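Local coordinates for protein pyruvate-formate lyase-activating enzyme (PDB 3CAN) that probably acts as an activating enzyme of the radical SAM superfamily, built on a partial TIM-barrel-like fold of parallel strands and helices, at residues K45-V48 / D49-R53; T68-Q71 / T72-V76. One frame throughout, in Å; residues are numbered along the deposited sequence.

Contact 1. Residues K45-V48 / D49-R53; sequences KETV and DEVMR
Lys45 O accepts from Asp49 N at 3.0 Å, which begins a ladder of i to i+4 bonds along helix 45-53. The side chain of Asp49 leans back over the same carbonyl. Its CG lies beside its own backbone N (chi1 -70°) and comes within 3.3 Å of Lys45 O. Asp49 OD2 forms a salt bridge with Arg87 of helix 79-90. Glu46 O takes the next rung from Glu50 N at 3.0 Å. It also accepts from a water that makes a weak bond to Arg53 NH1. Arg53 and Glu50 would pair side-on, but Glu50 has two conformers, so this link is doubtful. Thr47 O receives Val51 N at 2.9 Å in a nearly straight bond. Val51 CG2 rests against that oxygen at 3.3 Å, on the side of the helix that meets Ile22 of helix 18-30. Val48 O accepts from Met52 N in the next rung. The apolar contact follows the same spacing: Val48 CG1 meets the methyl CE of Met52, modelled as selenomethionine, at 4.0 Å. A bend at chi3 (-72°) folds this methyl back. The chemistry thus differs by neighbour: Val51 and Met52 pack on Leu58 of strand 57-61, while helix 79-90 is met both by apolar contact, Val48 on Val88, and by the charge of Asp49.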
ATOM      1  N   LYS A  45     -14.391  20.120   6.611  1.00 26.23           N
ATOM      2  CA  LYS A  45     -15.096  19.740   5.405  1.00 26.58           C
ATOM      3  C   LYS A  45     -14.662  20.544   4.160  1.00 25.76           C
ATOM      4  O   LYS A  45     -14.610  19.978   3.068  1.00 25.09           O
ATOM      5  CB  LYS A  45     -16.617  19.776   5.619  1.00 27.35           C
ATOM      6  CG  LYS A  45     -17.196  21.098   6.035  1.00 28.95           C
ATOM      7  CD  LYS A  45     -18.621  20.931   6.581  1.00 29.40           C
ATOM      8  CE  LYS A  45     -19.088  22.165   7.308  1.00 31.34           C
ATOM      9  NZ  LYS A  45     -18.990  23.400   6.468  1.00 34.79           N
ATOM     10  N   GLU A  46     -14.316  21.826   4.309  1.00 24.96           N
ATOM     11  CA  GLU A  46     -13.850  22.607   3.144  1.00 25.58           C
ATOM     12  C   GLU A  46     -12.540  22.022   2.594  1.00 24.27           C
ATOM     13  O   GLU A  46     -12.289  22.083   1.389  1.00 24.44           O
ATOM     14  CB  GLU A  46     -13.690  24.119   3.443  1.00 26.04           C
ATOM     15  CG  GLU A  46     -12.277  24.568   3.870  1.00 28.75           C
ATOM     16  CD  GLU A  46     -11.997  26.075   3.676  1.00 29.64           C
ATOM     17  OE1 GLU A  46     -12.906  26.923   3.856  1.00 34.93           O
ATOM     18  OE2 GLU A  46     -10.830  26.413   3.366  1.00 36.21           O
ATOM     19  N   THR A  47     -11.715  21.455   3.470  1.00 23.11           N
ATOM     20  CA  THR A  47     -10.456  20.857   3.027  1.00 22.40           C
ATOM     21  C   THR A  47     -10.688  19.540   2.301  1.00 21.53           C
ATOM     22  O   THR A  47     -10.029  19.263   1.306  1.00 20.34           O
ATOM     23  CB  THR A  47      -9.479  20.623   4.180  1.00 23.20           C
ATOM     24  OG1 THR A  47      -9.365  21.831   4.946  1.00 23.27           O
ATOM     25  CG2 THR A  47      -8.099  20.223   3.615  1.00 22.46           C
ATOM     26  N   VAL A  48     -11.620  18.734   2.796  1.00 20.03           N
ATOM     27  CA  VAL A  48     -11.992  17.501   2.103  1.00 20.18           C
ATOM     28  C   VAL A  48     -12.476  17.861   0.699  1.00 19.47           C
ATOM     29  O   VAL A  48     -12.094  17.239  -0.265  1.00 19.21           O
ATOM     30  CB  VAL A  48     -13.086  16.716   2.852  1.00 20.38           C
ATOM     31  CG1 VAL A  48     -13.513  15.477   2.045  1.00 20.91           C
ATOM     32  CG2 VAL A  48     -12.598  16.314   4.257  1.00 20.69           C
ATOM     33  N   ASP A  49     -13.307  18.889   0.588  1.00 19.47           N
ATOM     34  CA  ASP A  49     -13.812  19.324  -0.721  1.00 19.29           C
ATOM     35  C   ASP A  49     -12.683  19.751  -1.662  1.00 19.05           C
ATOM     36  O   ASP A  49     -12.679  19.376  -2.847  1.00 18.76           O
ATOM     37  CB  ASP A  49     -14.797  20.486  -0.557  1.00 19.35           C
ATOM     38  CG  ASP A  49     -16.102  20.073   0.080  1.00 21.00           C
ATOM     39  OD1 ASP A  49     -16.357  18.862   0.236  1.00 23.25           O
ATOM     40  OD2 ASP A  49     -16.890  20.986   0.424  1.00 21.74           O
ATOM     41  N   GLU A  50     -11.724  20.519  -1.147  1.00 18.81           N
ATOM     42  CA  GLU A  50     -10.603  20.988  -1.965  0.50 18.65           C
ATOM     43  C   GLU A  50      -9.687  19.836  -2.372  1.00 18.09           C
ATOM     44  O   GLU A  50      -9.192  19.811  -3.487  1.00 17.97           O
ATOM     45  CB  GLU A  50      -9.799  22.074  -1.243  0.50 18.90           C
ATOM     46  CG  GLU A  50      -8.708  22.745  -2.099  0.50 19.71           C
ATOM     47  CD  GLU A  50      -9.249  23.535  -3.295  0.50 21.67           C
ATOM     48  OE1 GLU A  50     -10.438  23.923  -3.291  0.50 20.94           O
ATOM     49  OE2 GLU A  50      -8.470  23.773  -4.248  0.50 24.33           O
ATOM     50  N   VAL A  51      -9.460  18.885  -1.467  1.00 17.64           N
ATOM     51  CA  VAL A  51      -8.686  17.682  -1.812  1.00 17.70           C
ATOM     52  C   VAL A  51      -9.366  16.919  -2.955  1.00 17.50           C
ATOM     53  O   VAL A  51      -8.721  16.549  -3.930  1.00 16.80           O
ATOM     54  CB  VAL A  51      -8.472  16.749  -0.604  1.00 17.77           C
ATOM     55  CG1 VAL A  51      -7.925  15.383  -1.075  1.00 18.20           C
ATOM     56  CG2 VAL A  51      -7.496  17.398   0.396  1.00 18.28           C
HETATM   57  N   MSE A  52     -10.681  16.737  -2.870  1.00 17.84           N
HETATM   58  CA  MSE A  52     -11.419  16.064  -3.949  1.00 17.96           C
HETATM   59  C   MSE A  52     -11.301  16.780  -5.303  1.00 18.03           C
HETATM   60  O   MSE A  52     -11.269  16.139  -6.345  1.00 18.54           O
HETATM   61  CB  MSE A  52     -12.885  15.872  -3.567  1.00 17.98           C
HETATM   62  CG  MSE A  52     -13.115  14.808  -2.522  1.00 18.34           C
HETATM   63 SE   MSE A  52     -15.006  14.401  -2.264  0.80 21.13          SE
HETATM   64  CE  MSE A  52     -15.546  16.013  -1.341  1.00 19.53           C
ATOM     65  N   ARG A  53     -11.209  18.104  -5.298  1.00 17.06           N
ATOM     66  CA  ARG A  53     -11.018  18.834  -6.536  1.00 17.39           C
ATOM     67  C   ARG A  53      -9.641  18.601  -7.168  1.00 16.89           C
ATOM     68  O   ARG A  53      -9.437  18.914  -8.350  1.00 16.46           O
ATOM     69  CB  ARG A  53     -11.241  20.328  -6.306  1.00 17.69           C
ATOM     70  CG  ARG A  53     -12.696  20.691  -6.155  1.00 19.62           C
ATOM     71  CD  ARG A  53     -12.895  22.192  -6.248  1.00 21.74           C
ATOM     72  NE  ARG A  53     -12.693  22.821  -4.958  1.00 26.75           N
ATOM     73  CZ  ARG A  53     -13.624  22.922  -4.008  1.00 27.12           C
ATOM     74  NH1 ARG A  53     -13.324  23.495  -2.860  1.00 26.35           N
ATOM     75  NH2 ARG A  53     -14.856  22.452  -4.185  1.00 30.86           N
TER
HETATM   76  O   HOH W   1     -13.421  24.138  -0.225  1.00 42.55           O

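Contact 2. Residues T68-Q71 / T72-V76; sequences TVHQ and TFCDV
Cys74 SG sits over one face of the His70 imidazole. It lies 3.8 Å from the ring centroid and only 11° off the ring normal, a sulfur-aromatic contact. The first torsion of Cys74 (chi1 -48°) keeps SG beside its backbone N and swings it back one turn onto the ring. The side chains of His70 and Val76 lie side by side and point the same way.

Val69 and Phe73 form an apolar contact. Val69 CG1 approaches Phe73 CD2 at 4.0 Å, and the two side chains meet at a slant. Val69 O lies in the ring plane at the edge of Phe73, 3.2 Å from CD2.

Backbone bonds complete the turn. Thr72 N donates to Thr68 O, Phe73 N to Val69 O, and Cys74 N to His70 O at 2.7 Å. The next, from Asp75 N to Gln71 O, is weak. Asp75 then takes positive phi (61°) and the helix stops. Beyond it the chain turns back, and Val76 O takes a CA-H...O contact from Gln71 CA at 3.3 Å.

The Gln71 side chain bends at chi2 and lays its amide along the Asp75-Val76 backbone, with OE1 3.3 Å from Val76 C. One water bridges the polar edge. It donates to Gln71 O and Asp75 OD1 and accepts from Gln71 NE2.

Helix 67-74 follows strand 57-61 and precedes helix 79-90. Its first turn is held by Asp66 OD1, which accepts from Val69 N. Its side chains touch loops: Val69 meets Ser64, Cys74 meets Lys63, and Phe73 meets Val105.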
ATOM      1  N   THR A  68     -14.744   3.611  21.162  1.00 19.78           N
ATOM      2  CA  THR A  68     -13.836   3.307  22.271  1.00 20.27           C
ATOM      3  C   THR A  68     -12.653   2.470  21.786  1.00 21.17           C
ATOM      4  O   THR A  68     -11.488   2.771  22.118  1.00 21.91           O
ATOM      5  CB  THR A  68     -14.590   2.626  23.406  1.00 20.12           C
ATOM      6  OG1 THR A  68     -15.630   3.507  23.857  1.00 19.55           O
ATOM      7  CG2 THR A  68     -13.641   2.299  24.582  1.00 19.33           C
ATOM      8  N   VAL A  69     -12.927   1.461  20.959  1.00 21.70           N
ATOM      9  CA  VAL A  69     -11.843   0.707  20.307  1.00 22.28           C
ATOM     10  C   VAL A  69     -10.992   1.666  19.470  1.00 22.73           C
ATOM     11  O   VAL A  69      -9.756   1.656  19.529  1.00 23.47           O
ATOM     12  CB  VAL A  69     -12.373  -0.441  19.420  1.00 21.93           C
ATOM     13  CG1 VAL A  69     -11.226  -1.080  18.605  1.00 21.53           C
ATOM     14  CG2 VAL A  69     -13.085  -1.487  20.263  1.00 21.66           C
ATOM     15  N   HIS A  70     -11.653   2.515  18.696  1.00 23.63           N
ATOM     16  CA  HIS A  70     -10.950   3.463  17.826  1.00 24.62           C
ATOM     17  C   HIS A  70     -10.051   4.415  18.622  1.00 25.67           C
ATOM     18  O   HIS A  70      -8.911   4.677  18.224  1.00 26.24           O
ATOM     19  CB  HIS A  70     -11.960   4.242  16.983  1.00 24.25           C
ATOM     20  CG  HIS A  70     -11.363   4.914  15.785  1.00 24.37           C
ATOM     21  ND1 HIS A  70     -11.473   4.399  14.511  1.00 27.20           N
ATOM     22  CD2 HIS A  70     -10.659   6.060  15.666  1.00 24.88           C
ATOM     23  CE1 HIS A  70     -10.859   5.204  13.661  1.00 24.14           C
ATOM     24  NE2 HIS A  70     -10.352   6.218  14.338  1.00 26.68           N
ATOM     25  N   GLN A  71     -10.552   4.919  19.749  1.00 27.35           N
ATOM     26  CA  GLN A  71      -9.778   5.829  20.606  1.00 28.27           C
ATOM     27  C   GLN A  71      -8.566   5.129  21.214  1.00 29.29           C
ATOM     28  O   GLN A  71      -7.490   5.715  21.327  1.00 29.79           O
ATOM     29  CB  GLN A  71     -10.660   6.397  21.722  1.00 28.48           C
ATOM     30  CG  GLN A  71      -9.915   7.220  22.772  1.00 29.59           C
ATOM     31  CD  GLN A  71      -9.334   8.511  22.232  1.00 33.28           C
ATOM     32  OE1 GLN A  71      -9.963   9.196  21.427  1.00 36.81           O
ATOM     33  NE2 GLN A  71      -8.133   8.871  22.700  1.00 35.64           N
ATOM     34  N   THR A  72      -8.750   3.872  21.598  1.00 30.75           N
ATOM     35  CA  THR A  72      -7.690   3.082  22.207  1.00 31.30           C
ATOM     36  C   THR A  72      -6.525   2.838  21.260  1.00 32.20           C
ATOM     37  O   THR A  72      -5.363   2.929  21.664  1.00 32.34           O
ATOM     38  CB  THR A  72      -8.236   1.728  22.686  1.00 31.37           C
ATOM     39  OG1 THR A  72      -9.100   1.954  23.803  1.00 31.56           O
ATOM     40  CG2 THR A  72      -7.109   0.793  23.099  1.00 31.25           C
ATOM     41  N   PHE A  73      -6.840   2.534  20.005  1.00 32.80           N
ATOM     42  CA  PHE A  73      -5.834   2.143  19.019  1.00 33.51           C
ATOM     43  C   PHE A  73      -5.417   3.286  18.092  1.00 34.18           C
ATOM     44  O   PHE A  73      -4.376   3.203  17.444  1.00 34.37           O
ATOM     45  CB  PHE A  73      -6.341   0.948  18.204  1.00 33.49           C
ATOM     46  CG  PHE A  73      -6.404  -0.334  18.993  1.00 33.45           C
ATOM     47  CD1 PHE A  73      -5.426  -1.308  18.843  1.00 33.31           C
ATOM     48  CD2 PHE A  73      -7.431  -0.558  19.901  1.00 33.44           C
ATOM     49  CE1 PHE A  73      -5.481  -2.486  19.578  1.00 33.60           C
ATOM     50  CE2 PHE A  73      -7.491  -1.731  20.640  1.00 33.32           C
ATOM     51  CZ  PHE A  73      -6.516  -2.695  20.480  1.00 33.50           C
ATOM     52  N   CYS A  74      -6.213   4.350  18.029  1.00 35.04           N
ATOM     53  CA  CYS A  74      -5.925   5.472  17.128  1.00 35.70           C
ATOM     54  C   CYS A  74      -5.759   6.806  17.829  1.00 35.96           C
ATOM     55  O   CYS A  74      -5.425   7.796  17.181  1.00 36.12           O
ATOM     56  CB  CYS A  74      -7.025   5.616  16.088  1.00 35.65           C
ATOM     57  SG  CYS A  74      -7.447   4.074  15.329  1.00 39.02           S
ATOM     58  N   ASP A  75      -5.997   6.844  19.136  1.00 36.20           N
ATOM     59  CA  ASP A  75      -5.901   8.086  19.909  1.00 36.70           C
ATOM     60  C   ASP A  75      -6.889   9.139  19.413  1.00 35.99           C
ATOM     61  O   ASP A  75      -6.700  10.335  19.643  1.00 37.05           O
ATOM     62  CB  ASP A  75      -4.466   8.646  19.888  1.00 37.30           C
ATOM     63  CG  ASP A  75      -3.536   7.914  20.834  1.00 39.51           C
ATOM     64  OD1 ASP A  75      -3.911   7.740  22.010  1.00 44.84           O
ATOM     65  OD2 ASP A  75      -2.430   7.527  20.404  1.00 43.32           O
ATOM     66  N   VAL A  76      -7.939   8.693  18.735  1.00 35.19           N
ATOM     67  CA  VAL A  76      -8.967   9.605  18.269  1.00 34.26           C
ATOM     68  C   VAL A  76     -10.286   8.853  18.203  1.00 32.39           C
ATOM     69  O   VAL A  76     -10.311   7.655  17.900  1.00 33.17           O
ATOM     70  CB  VAL A  76      -8.594  10.217  16.894  1.00 34.62           C
ATOM     71  CG1 VAL A  76      -8.510   9.134  15.827  1.00 34.17           C
ATOM     72  CG2 VAL A  76      -9.590  11.297  16.493  1.00 35.30           C
TER
HETATM   73  O   HOH W   2      -6.144   6.615  23.826  1.00 61.65           O

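How the contacts relate
Both contacts are local and rest on i to i+4 backbone bonds, but their places differ. Contact 1 is partly buried. It lies on the helix of a beta-alpha-beta unit, between strands 35-38 and 57-61, with helices 18-30 and 79-90 as neighbours. Contact 2 is a surface contact on helix 67-74, which comes after strand 57-61, although its His70 is buried. The two share no element, and their centres are 25 Å apart. Aliphatic packing and a charge link to the next helix mark contact 1. Contact 2 adds ring contacts and water to its backbone bonds, where the helix runs out into a loop.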